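PDB 4Z8Q: AvrRxo1-ORF1 from Xanthomonas oryzae pv. oryzicola, which is a type III effector related to zeta toxins and probably acts as a P-loop kinase that phosphorylates a small nucleotide substrate, with AvrRxo1-ORF2 bound as its partner. Local coordinates for residues 219-224 and 270-275; 239-244 and 251-256. All blocks are in the same frame, centred on the assembly; numbering follows the deposited sequence.

Interaction 1 of 2, residues 219-224 and 270-275. With PO4 (phosphate ion), chain F; PO4 (phosphate ion), chain E.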
loop_
_atom_site.group_PDB
_atom_site.type_symbol
_atom_site.label_atom_id
_atom_site.label_comp_id
_atom_site.label_asym_id
_atom_site.label_seq_id
_atom_site.Cartn_x
_atom_site.Cartn_y
_atom_site.Cartn_z
ATOM N N ALA A 219 -2.965 15.798 -3.001
ATOM C CA ALA A 219 -4.094 16.523 -3.565
ATOM C C ALA A 219 -4.391 16.066 -4.991
ATOM O O ALA A 219 -5.548 15.915 -5.389
ATOM C CB ALA A 219 -3.826 18.039 -3.525
ATOM N N VAL A 220 -3.348 15.846 -5.778
ATOM C CA VAL A 220 -3.577 15.474 -7.170
ATOM C C VAL A 220 -4.235 14.091 -7.272
ATOM O O VAL A 220 -5.118 13.875 -8.099
ATOM C CB VAL A 220 -2.266 15.595 -8.003
ATOM C CG1 VAL A 220 -1.431 14.352 -7.908
ATOM C CG2 VAL A 220 -2.565 15.916 -9.452
ATOM N N ARG A 221 -3.833 13.176 -6.400
ATOM C CA ARG A 221 -4.372 11.831 -6.402
ATOM C C ARG A 221 -5.818 11.805 -5.886
ATOM O O ARG A 221 -6.692 11.221 -6.518
ATOM C CB ARG A 221 -3.487 10.923 -5.549
ATOM C CG ARG A 221 -2.122 10.585 -6.203
ATOM C CD ARG A 221 -2.060 9.142 -6.633
ATOM N NE ARG A 221 -0.838 8.758 -7.364
ATOM C CZ ARG A 221 -0.045 7.753 -6.995
ATOM N NH1 ARG A 221 -0.325 7.064 -5.895
ATOM N NH2 ARG A 221 1.037 7.440 -7.704
ATOM N N SER A 222 -6.042 12.435 -4.734
ATOM C CA SER A 222 -7.344 12.422 -4.079
ATOM C C SER A 222 -8.451 13.019 -4.924
ATOM O O SER A 222 -9.607 12.585 -4.846
ATOM C CB SER A 222 -7.262 13.153 -2.735
ATOM O OG SER A 222 -6.490 12.374 -1.834
ATOM N N ASN A 223 -8.101 14.003 -5.744
ATOM C CA ASN A 223 -9.104 14.745 -6.499
ATOM C C ASN A 223 -9.139 14.375 -7.969
ATOM O O ASN A 223 -9.849 14.983 -8.742
ATOM C CB ASN A 223 -8.887 16.246 -6.331
ATOM C CG ASN A 223 -9.100 16.690 -4.914
ATOM O OD1 ASN A 223 -10.150 16.418 -4.324
ATOM N ND2 ASN A 223 -8.102 17.343 -4.338
ATOM N N ARG A 224 -8.380 13.354 -8.342
ATOM C CA ARG A 224 -8.355 12.872 -9.725
ATOM C C ARG A 224 -9.687 12.378 -10.284
ATOM O O ARG A 224 -10.093 12.756 -11.385
ATOM C CB ARG A 224 -7.327 11.748 -9.833
ATOM C CG ARG A 224 -7.142 11.198 -11.236
ATOM C CD ARG A 224 -5.738 10.596 -11.322
ATOM N NE ARG A 224 -4.756 11.635 -11.623
ATOM C CZ ARG A 224 -3.509 11.673 -11.165
ATOM N NH1 ARG A 224 -3.063 10.735 -10.324
ATOM N NH2 ARG A 224 -2.710 12.668 -11.559
ATOM N N TYR A 270 -4.877 2.413 -12.520
ATOM C CA TYR A 270 -5.996 3.316 -12.218
ATOM C C TYR A 270 -6.364 3.213 -10.749
ATOM O O TYR A 270 -6.591 4.228 -10.079
ATOM C CB TYR A 270 -7.197 2.975 -13.100
ATOM C CG TYR A 270 -8.304 4.009 -13.097
ATOM C CD1 TYR A 270 -8.023 5.372 -13.160
ATOM C CD2 TYR A 270 -9.628 3.618 -13.061
ATOM C CE1 TYR A 270 -9.046 6.314 -13.159
ATOM C CE2 TYR A 270 -10.645 4.535 -13.079
ATOM C CZ TYR A 270 -10.360 5.881 -13.126
ATOM O OH TYR A 270 -11.419 6.774 -13.144
ATOM N N GLU A 271 -6.404 1.994 -10.231
ATOM C CA GLU A 271 -6.679 1.810 -8.807
ATOM C C GLU A 271 -5.586 2.466 -7.943
ATOM O O GLU A 271 -5.869 3.104 -6.922
ATOM C CB GLU A 271 -6.820 0.315 -8.479
ATOM C CG GLU A 271 -7.099 0.036 -7.007
ATOM C CD GLU A 271 -7.485 -1.421 -6.744
ATOM O OE1 GLU A 271 -7.566 -2.189 -7.718
ATOM O OE2 GLU A 271 -7.704 -1.798 -5.563
ATOM N N LYS A 272 -4.335 2.313 -8.355
ATOM C CA LYS A 272 -3.207 2.851 -7.597
ATOM C C LYS A 272 -3.156 4.381 -7.617
ATOM O O LYS A 272 -3.016 5.027 -6.565
ATOM C CB LYS A 272 -1.876 2.290 -8.140
ATOM C CG LYS A 272 -0.631 2.774 -7.369
ATOM C CD LYS A 272 0.636 2.818 -8.247
ATOM C CE LYS A 272 1.916 3.239 -7.467
ATOM N NZ LYS A 272 2.065 4.698 -7.046
ATOM N N ILE A 273 -3.261 4.973 -8.803
ATOM C CA ILE A 273 -2.983 6.405 -8.917
ATOM C C ILE A 273 -4.177 7.303 -8.671
ATOM O O ILE A 273 -4.142 8.510 -8.958
ATOM C CB ILE A 273 -2.280 6.771 -10.246
ATOM C CG1 ILE A 273 -3.241 6.742 -11.448
ATOM C CG2 ILE A 273 -1.061 5.866 -10.449
ATOM C CD1 ILE A 273 -2.485 6.993 -12.785
ATOM N N THR A 274 -5.242 6.713 -8.147
ATOM C CA THR A 274 -6.373 7.508 -7.661
ATOM C C THR A 274 -6.427 7.579 -6.130
ATOM O O THR A 274 -7.422 8.016 -5.556
ATOM C CB THR A 274 -7.698 6.988 -8.200
ATOM O OG1 THR A 274 -7.796 5.590 -7.934
ATOM C CG2 THR A 274 -7.793 7.231 -9.722
ATOM N N SER A 275 -5.355 7.170 -5.459
ATOM C CA SER A 275 -5.303 7.348 -4.008
ATOM C C SER A 275 -3.899 7.684 -3.520
ATOM O O SER A 275 -2.916 7.276 -4.136
ATOM C CB SER A 275 -5.869 6.120 -3.290
ATOM O OG SER A 275 -4.914 5.087 -3.204
HETATM P P PO4 F . -10.355 19.804 -2.842
HETATM O O1 PO4 F . -10.237 19.761 -4.340
HETATM O O2 PO4 F . -10.350 21.264 -2.472
HETATM O O3 PO4 F . -9.162 19.134 -2.167
HETATM O O4 PO4 F . -11.652 19.120 -2.438
HETATM P P PO4 E . -5.217 5.689 1.029
HETATM O O1 PO4 E . -5.310 4.776 -0.173
HETATM O O2 PO4 E . -6.124 6.888 0.811
HETATM O O3 PO4 E . -3.784 6.138 1.166
HETATM O O4 PO4 E . -5.635 4.956 2.293
#
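R221 and R224 reach from the C-terminal end of helix 210-222 and the start of the next helix to the turn that follows helix 267-272, in a chain whose sequence family is the zeta-toxin branch of the P-loop NTPases. Each arginine takes a backbone carbonyl of that turn. With its chain bent at chi3 (-84°), R224 turns NH1 to donate to I273 O at 2.8 Å, with the oxygen in the guanidinium plane and the donor in the carbonyl plane. R221 NH1 reaches S275 O at 3.1 Å in a nearly straight bond (166°), again edge-on to the guanidinium. One face of the R221 group lies against the backbone of I273, whose CA sits 3.5 Å above the plane, offset toward the rim.

Behind this first shell, D186 forms salt bridges with both arginines and D184 with R224, so R221 has one carboxylate and R224 two besides their carbonyls. D186, paired with R221 NH2, probably offsets the charge where that nitrogen lies 3.0 Å from K272 NZ. The accepting loop is a type I turn from K272 to S275. From it T274 OG1 bonds back to Y270 O in helix 267-272, and N20 of AvrRxo1-ORF2 also bonds to this hydroxyl. Away from the turn, N223 ND2 donates to O3 of the chain F phosphate, an ion probably from the crystallisation liquor, at 3.0 Å.

Interaction 2 of 2, residues 239-244 and 251-256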
loop_
_atom_site.group_PDB
_atom_site.type_symbol
_atom_site.label_atom_id
_atom_site.label_comp_id
_atom_site.label_asym_id
_atom_site.label_seq_id
_atom_site.Cartn_x
_atom_site.Cartn_y
_atom_site.Cartn_z
ATOM N N ASN A 239 -11.895 16.629 -23.881
ATOM C CA ASN A 239 -11.367 15.276 -23.788
ATOM C C ASN A 239 -10.402 15.193 -22.624
ATOM O O ASN A 239 -9.805 16.203 -22.233
ATOM C CB ASN A 239 -10.665 14.872 -25.090
ATOM C CG ASN A 239 -11.617 14.805 -26.275
ATOM O OD1 ASN A 239 -12.585 14.043 -26.265
ATOM N ND2 ASN A 239 -11.341 15.598 -27.310
ATOM N N TYR A 240 -10.271 13.991 -22.071
ATOM C CA TYR A 240 -9.437 13.759 -20.907
ATOM C C TYR A 240 -8.551 12.549 -21.171
ATOM O O TYR A 240 -9.018 11.523 -21.672
ATOM C CB TYR A 240 -10.324 13.476 -19.679
ATOM C CG TYR A 240 -9.545 13.035 -18.452
ATOM C CD1 TYR A 240 -9.224 11.689 -18.250
ATOM C CD2 TYR A 240 -9.139 13.951 -17.503
ATOM C CE1 TYR A 240 -8.513 11.281 -17.137
ATOM C CE2 TYR A 240 -8.421 13.548 -16.382
ATOM C CZ TYR A 240 -8.117 12.212 -16.211
ATOM O OH TYR A 240 -7.414 11.817 -15.091
ATOM N N ARG A 241 -7.271 12.658 -20.826
ATOM C CA ARG A 241 -6.396 11.500 -20.828
ATOM C C ARG A 241 -5.554 11.516 -19.576
ATOM O O ARG A 241 -5.025 12.557 -19.191
ATOM C CB ARG A 241 -5.482 11.476 -22.056
ATOM C CG ARG A 241 -6.204 11.225 -23.364
ATOM C CD ARG A 241 -5.250 11.357 -24.531
ATOM N NE ARG A 241 -4.919 12.748 -24.811
ATOM C CZ ARG A 241 -3.829 13.136 -25.472
ATOM N NH1 ARG A 241 -2.963 12.231 -25.899
ATOM N NH2 ARG A 241 -3.596 14.426 -25.693
ATOM N N LEU A 242 -5.439 10.351 -18.960
ATOM C CA LEU A 242 -4.650 10.186 -17.759
ATOM C C LEU A 242 -3.475 9.282 -18.095
ATOM O O LEU A 242 -3.678 8.207 -18.637
ATOM C CB LEU A 242 -5.490 9.527 -16.670
ATOM C CG LEU A 242 -4.728 9.036 -15.436
ATOM C CD1 LEU A 242 -4.105 10.200 -14.658
ATOM C CD2 LEU A 242 -5.699 8.249 -14.555
ATOM N N PHE A 243 -2.260 9.738 -17.787
ATOM C CA PHE A 243 -1.046 8.956 -18.018
ATOM C C PHE A 243 -0.385 8.680 -16.682
ATOM O O PHE A 243 -0.214 9.599 -15.875
ATOM C CB PHE A 243 -0.069 9.741 -18.889
ATOM C CG PHE A 243 -0.540 9.937 -20.285
ATOM C CD1 PHE A 243 -0.326 8.952 -21.240
ATOM C CD2 PHE A 243 -1.199 11.107 -20.653
ATOM C CE1 PHE A 243 -0.757 9.127 -22.542
ATOM C CE2 PHE A 243 -1.643 11.284 -21.953
ATOM C CZ PHE A 243 -1.424 10.291 -22.894
ATOM N N GLY A 244 -0.033 7.418 -16.445
ATOM C CA GLY A 244 0.653 7.039 -15.230
ATOM C C GLY A 244 2.042 6.540 -15.563
ATOM O O GLY A 244 2.391 6.445 -16.742
ATOM N N LYS A 251 5.831 6.492 -19.273
ATOM C CA LYS A 251 4.441 6.881 -19.082
ATOM C C LYS A 251 3.549 6.003 -19.953
ATOM O O LYS A 251 3.911 5.690 -21.089
ATOM C CB LYS A 251 4.257 8.344 -19.461
ATOM C CG LYS A 251 4.967 9.304 -18.501
ATOM C CD LYS A 251 4.189 9.424 -17.207
ATOM C CE LYS A 251 4.675 10.582 -16.388
ATOM N NZ LYS A 251 5.954 10.314 -15.658
ATOM N N VAL A 252 2.402 5.594 -19.416
ATOM C CA VAL A 252 1.444 4.780 -20.166
ATOM C C VAL A 252 0.040 5.339 -19.938
ATOM O O VAL A 252 -0.230 5.947 -18.884
ATOM C CB VAL A 252 1.478 3.293 -19.725
ATOM C CG1 VAL A 252 2.849 2.664 -20.005
ATOM C CG2 VAL A 252 1.115 3.166 -18.251
HETATM N N MSE A 253 -0.859 5.175 -20.902
HETATM C CA MSE A 253 -2.198 5.695 -20.663
HETATM C C MSE A 253 -2.921 4.743 -19.735
HETATM O O MSE A 253 -2.848 3.516 -19.894
HETATM C CB MSE A 253 -3.017 5.931 -21.931
HETATM C CG MSE A 253 -3.982 7.153 -21.803
HETATM SE SE MSE A 253 -5.173 7.060 -23.258
HETATM C CE MSE A 253 -3.897 7.707 -24.610
ATOM N N VAL A 254 -3.626 5.328 -18.771
ATOM C CA VAL A 254 -4.299 4.578 -17.725
ATOM C C VAL A 254 -5.820 4.667 -17.872
ATOM O O VAL A 254 -6.531 3.650 -17.763
ATOM C CB VAL A 254 -3.877 5.110 -16.343
ATOM C CG1 VAL A 254 -4.713 4.455 -15.234
ATOM C CG2 VAL A 254 -2.371 4.886 -16.111
ATOM N N ALA A 255 -6.314 5.871 -18.150
ATOM C CA ALA A 255 -7.739 6.075 -18.387
ATOM C C ALA A 255 -7.962 7.248 -19.318
ATOM O O ALA A 255 -7.113 8.136 -19.420
ATOM C CB ALA A 255 -8.478 6.326 -17.067
ATOM N N SER A 256 -9.120 7.270 -19.968
ATOM C CA SER A 256 -9.402 8.324 -20.931
ATOM C C SER A 256 -10.894 8.575 -21.070
ATOM O O SER A 256 -11.699 7.661 -20.953
ATOM C CB SER A 256 -8.824 7.966 -22.304
ATOM O OG SER A 256 -9.447 6.807 -22.827
#
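F243 and M253, a selenomethionine, cross obliquely on one face of an antiparallel beta hairpin, strands 238-245 and 251-258, which contains a classic beta bulge. CG of M253 lies over the face of the F243 ring, 4.2 Å from its centroid and 25° off the normal, a CH-pi contact. The selenium stands farther off and oblique, making a looser Met-aromatic approach, while CE bends back to lie 4.0 Å from F243 CZ. R241 runs obliquely past the same methyl with its CD. Its guanidinium continues to the edge of the F243 ring, where NH1 lies in the ring plane; that nitrogen bonds to the carbonyl of K85.

The other face carries L242. With CG anti to the backbone N (chi1 168°) and chi2 at 65°, it turns its CD2 branch to V254 CG1 at 4.0 Å and, a little farther off, A255 CB. V254 and A255 both face L242, which defines the bulge: L242 N donates to A255 O at 2.8 Å, and L242 O receives V254 N. Beyond it the register has moved by one, with F243 opposite M253 and G244 in a hydrogen-bonded pair with V252. V254 CG2 packs against the backbone of G244. At the turn end, K251 lays its CD 3.5 Å from G244 O and extends NZ to the carbonyl of T76 in the putative Walker A loop.

Overall arrangement
Both contacts are largely buried, and they adjoin: interaction 2 is nested within the chain loop closed by interaction 1. The hairpin is held by backbone bonds, with one bulge, and by apolar packing, whereas 219-224 and 270-275 meet through arginine side chains on carbonyls backed by acids. L242 and V254 lie at the join, L242 CD2 touching I273 CD1 and V254 CG1 meeting the backbone of Y270, while R224 packs against L242 and Y240. D184 is shared, pairing with R224 and with Y240 OH. AvrRxo1-ORF2 touches interaction 1 alone; the hairpin segments instead contact strand 179-185.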